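Local structure of galactonate dehydratase (Zobellia galactanivorans, 5OLC) at residues L85-E88 with M89-R92; H205-C208 with Y209-I213. The protein is an enzyme of the enolase superfamily, combining a mandelate racemase-like N-terminal domain with an enolase-like C-terminal domain of the TIM-barrel class. All blocks are in the same frame, centred on the assembly; numbering follows the deposited sequence.

Interaction 1. Residues L85-E88 with M89-R92; sequences LWQE and MYRR
Trp86 and Tyr90, one helical turn apart, meet where CZ3 of the indole lies 3.6 Å from CB of the tyrosine. Both side chains leave the helix with CG anti to the backbone N (chi1 -158° in Trp86), and this sends them out on one flank, where they cross obliquely. The planes are only 14° apart but slid, so the rings barely overlap, with 5.6 Å between the centroids of the indole six-membered ring and the phenol ring. Broad apolar surface suits this buried flank.

The charged pair lies elsewhere on the helix. Arg92 approaches Glu88 side-on, giving NH2 at 2.8 Å and NE at 2.9 Å to the same oxygen, OE1. NH2 arrives on its syn side and NE from above the carboxylate plane, the two flat groups being turned 66° apart. Glutamate followed four residues later by arginine is a classic helical salt bridge.

Main-chain bonds of the same spacing run from Met89 N to Leu85 O through Arg92 N to Glu88 O. Within helix 82-93, Leu85, Trp86 and Met89 face helix 101-120, while Trp86 also reaches helices 258-267 and 283-296, its NE1 bonding to Gly282 O, and Tyr90 packs on Leu258 and Tyr260.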
# COMPACT_ATOMS: atom_id res chain seq x y z
N LEU A 85 6.94 33.65 -19.50
CA LEU A 85 7.55 34.43 -18.42
C LEU A 85 7.53 33.63 -17.13
O LEU A 85 8.55 33.60 -16.44
CB LEU A 85 6.85 35.80 -18.24
CG LEU A 85 6.75 36.67 -19.49
CD1 LEU A 85 5.83 37.83 -19.28
CD2 LEU A 85 8.12 37.17 -19.94
N TRP A 86 6.38 32.96 -16.82
CA TRP A 86 6.19 32.13 -15.62
C TRP A 86 7.21 31.02 -15.60
O TRP A 86 7.87 30.84 -14.58
CB TRP A 86 4.77 31.55 -15.57
CG TRP A 86 4.32 31.14 -14.21
CD1 TRP A 86 3.46 31.81 -13.40
CD2 TRP A 86 4.67 29.94 -13.51
NE1 TRP A 86 3.29 31.13 -12.21
CE2 TRP A 86 4.01 29.97 -12.26
CE3 TRP A 86 5.50 28.84 -13.81
CZ2 TRP A 86 4.14 28.95 -11.32
CZ3 TRP A 86 5.66 27.84 -12.86
CH2 TRP A 86 4.98 27.90 -11.63
N GLN A 87 7.42 30.35 -16.73
CA GLN A 87 8.42 29.30 -16.85
C GLN A 87 9.86 29.81 -16.75
O GLN A 87 10.73 29.08 -16.27
CB GLN A 87 8.19 28.48 -18.13
CG GLN A 87 7.14 27.38 -17.96
CD GLN A 87 7.55 26.33 -16.94
OE1 GLN A 87 8.52 25.57 -17.14
NE2 GLN A 87 6.85 26.28 -15.82
N GLU A 88 10.13 31.06 -17.18
CA GLU A 88 11.47 31.65 -17.06
C GLU A 88 11.75 31.88 -15.57
O GLU A 88 12.77 31.41 -15.07
CB GLU A 88 11.59 32.95 -17.89
CG GLU A 88 12.90 33.70 -17.70
CD GLU A 88 14.19 33.18 -18.32
OE1 GLU A 88 15.22 33.88 -18.18
OE2 GLU A 88 14.18 32.10 -18.96
N MET A 89 10.81 32.53 -14.86
CA MET A 89 10.86 32.81 -13.43
C MET A 89 11.00 31.53 -12.64
O MET A 89 11.77 31.50 -11.70
CB MET A 89 9.59 33.55 -12.99
CG MET A 89 9.52 34.99 -13.45
SD MET A 89 8.16 35.82 -12.62
CE MET A 89 6.81 35.35 -13.62
N TYR A 90 10.27 30.47 -13.04
CA TYR A 90 10.36 29.15 -12.40
C TYR A 90 11.75 28.57 -12.60
O TYR A 90 12.41 28.32 -11.61
CB TYR A 90 9.27 28.19 -12.90
CG TYR A 90 9.27 26.86 -12.16
CD1 TYR A 90 8.67 26.74 -10.91
CD2 TYR A 90 9.87 25.73 -12.71
CE1 TYR A 90 8.67 25.52 -10.22
CE2 TYR A 90 9.90 24.52 -12.02
CZ TYR A 90 9.29 24.41 -10.78
OH TYR A 90 9.30 23.20 -10.13
N ARG A 91 12.22 28.41 -13.87
CA ARG A 91 13.57 27.91 -14.17
C ARG A 91 14.65 28.64 -13.35
O ARG A 91 15.58 27.99 -12.86
CB ARG A 91 13.89 27.98 -15.68
CG ARG A 91 13.32 26.83 -16.51
CD ARG A 91 14.19 25.56 -16.51
NE ARG A 91 15.30 25.60 -17.48
CZ ARG A 91 15.95 24.52 -17.93
NH1 ARG A 91 15.59 23.30 -17.54
NH2 ARG A 91 16.93 24.66 -18.81
N ARG A 92 14.48 29.95 -13.12
CA ARG A 92 15.41 30.77 -12.34
C ARG A 92 15.31 30.52 -10.82
O ARG A 92 16.35 30.42 -10.16
CB ARG A 92 15.22 32.28 -12.64
CG ARG A 92 15.45 32.72 -14.09
CD ARG A 92 16.90 32.88 -14.52
NE ARG A 92 16.99 33.14 -15.96
CZ ARG A 92 18.05 33.61 -16.61
NH1 ARG A 92 19.16 33.90 -15.94
NH2 ARG A 92 18.01 33.82 -17.91

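Interaction 2. Residues H205-C208 with Y209-I213; sequences HAYC and YKEAI
The ring of Tyr207 is met obliquely by the Glu211 side chain, with CB of the glutamate making the closest approach to the aromatic carbons, 3.5 Å from CD1 of the tyrosine. The two side chains cross at about a right angle, and the carboxylate plane is turned across the ring, 81° from it. Glu211 OE1 comes 3.8 Å from Tyr207 CD1. The second ring, that of Tyr209, has Ile213 CD1 over one face, shifted toward the rim. With its CG anti to the backbone N (chi1 178°), Tyr209 points away from residues 205-208; the ring also makes a cation-pi contact with Arg241.

Cys208 is the N-cap of helix 209-219. Its main-chain N gives a weak hydrogen bond of 3.3 Å to OE1 of Glu211, the third residue of the helix, which is the side-chain half of a capping box. Glutamate suits this place because its chain, starting beside its own backbone N and extended beyond CG, is long enough to reach the cap nitrogen, while its negative charge probably favours the helix start. Cys208 O begins the regular helical bonding, accepting from Ala212 N at 2.8 Å. The small methyl group of Ala212 fits close to the same carbonyl and packs against Leu242 of helix 236-245. The turn leads from strand 198-202 into the helix of a beta-alpha-beta crossover, whose next strand, 224-228, lies parallel beside the first, the repeating connection of a TIM barrel. The buried Tyr207 reaches toward the preceding helix, 179-193: its side chain touches Ile179, and its hydroxyl hydrogen-bonds with Asp182 OD2 and Gly178 N.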
# COMPACT_ATOMS: atom_id res chain seq x y z
N HIS A 205 -3.60 27.18 12.27
CA HIS A 205 -2.71 26.10 12.76
C HIS A 205 -2.30 26.27 14.25
O HIS A 205 -1.27 25.74 14.68
CB HIS A 205 -1.49 25.88 11.84
CG HIS A 205 -1.13 27.06 11.00
ND1 HIS A 205 -1.78 27.31 9.81
CD2 HIS A 205 -0.25 28.05 11.24
CE1 HIS A 205 -1.26 28.44 9.35
NE2 HIS A 205 -0.33 28.92 10.18
N ALA A 206 -3.16 26.98 15.03
CA ALA A 206 -2.99 27.26 16.46
C ALA A 206 -3.40 26.06 17.33
O ALA A 206 -3.34 26.14 18.56
CB ALA A 206 -3.80 28.49 16.84
N TYR A 207 -3.78 24.94 16.69
CA TYR A 207 -4.18 23.72 17.38
C TYR A 207 -3.48 22.47 16.86
O TYR A 207 -3.02 22.44 15.72
CB TYR A 207 -5.70 23.54 17.34
CG TYR A 207 -6.46 24.51 18.22
CD1 TYR A 207 -6.36 24.45 19.60
CD2 TYR A 207 -7.33 25.44 17.66
CE1 TYR A 207 -7.08 25.32 20.41
CE2 TYR A 207 -8.07 26.31 18.47
CZ TYR A 207 -7.94 26.25 19.84
OH TYR A 207 -8.63 27.11 20.64
N CYS A 208 -3.38 21.46 17.73
CA CYS A 208 -2.80 20.15 17.45
C CYS A 208 -3.97 19.19 17.27
O CYS A 208 -5.09 19.53 17.65
CB CYS A 208 -1.88 19.70 18.59
SG CYS A 208 -0.68 20.96 19.11
N TYR A 209 -3.72 18.00 16.69
CA TYR A 209 -4.76 17.01 16.43
C TYR A 209 -5.73 16.77 17.61
O TYR A 209 -6.93 16.80 17.39
CB TYR A 209 -4.17 15.68 15.93
CG TYR A 209 -5.22 14.61 15.71
CD1 TYR A 209 -6.24 14.79 14.78
CD2 TYR A 209 -5.20 13.43 16.45
CE1 TYR A 209 -7.23 13.83 14.60
CE2 TYR A 209 -6.18 12.45 16.26
CZ TYR A 209 -7.18 12.65 15.33
OH TYR A 209 -8.15 11.69 15.15
N LYS A 210 -5.21 16.56 18.84
CA LYS A 210 -6.01 16.34 20.05
C LYS A 210 -6.88 17.57 20.41
O LYS A 210 -8.01 17.42 20.87
CB LYS A 210 -5.10 15.99 21.25
CG LYS A 210 -4.50 14.58 21.24
CD LYS A 210 -3.87 14.20 22.59
CE LYS A 210 -2.48 14.78 22.82
NZ LYS A 210 -2.16 14.93 24.27
N GLU A 211 -6.32 18.77 20.21
CA GLU A 211 -6.98 20.04 20.48
C GLU A 211 -8.02 20.38 19.41
O GLU A 211 -9.03 21.02 19.72
CB GLU A 211 -5.94 21.16 20.58
CG GLU A 211 -5.17 21.17 21.89
CD GLU A 211 -3.89 21.99 21.96
OE1 GLU A 211 -3.39 22.42 20.89
OE2 GLU A 211 -3.38 22.17 23.08
N ALA A 212 -7.77 19.94 18.16
CA ALA A 212 -8.62 20.17 17.00
C ALA A 212 -9.91 19.36 17.06
O ALA A 212 -10.97 19.95 16.87
CB ALA A 212 -7.86 19.89 15.72
N ILE A 213 -9.84 18.02 17.33
CA ILE A 213 -11.05 17.18 17.43
C ILE A 213 -11.86 17.53 18.66
O ILE A 213 -13.09 17.40 18.62
CB ILE A 213 -10.89 15.64 17.31
CG1 ILE A 213 -9.48 15.19 16.97
CG2 ILE A 213 -11.91 15.09 16.31
CD1 ILE A 213 -8.99 14.15 17.88

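Overall arrangement
Interactions 1 and 2 belong to different parts of the chain, the first in the mandelate racemase-type N-terminal region and the second in the enolase-like barrel. Their centres are 37 Å apart and their nearest atoms about 21 Å, so they do not touch. The assembly relates them more closely. Tyr90 of interaction 1 packs on Glu234 of a neighbouring subunit, and His205, at the start of residues 205-208, hydrogen-bonds to Asp95 of the same neighbouring subunit, just beyond that subunit's helix 82-93. Residues 205-208 follow a barrel strand, on the side where enolase-superfamily enzymes generally place their active sites; interaction 1 instead packs its helix against the outer helices of the barrel.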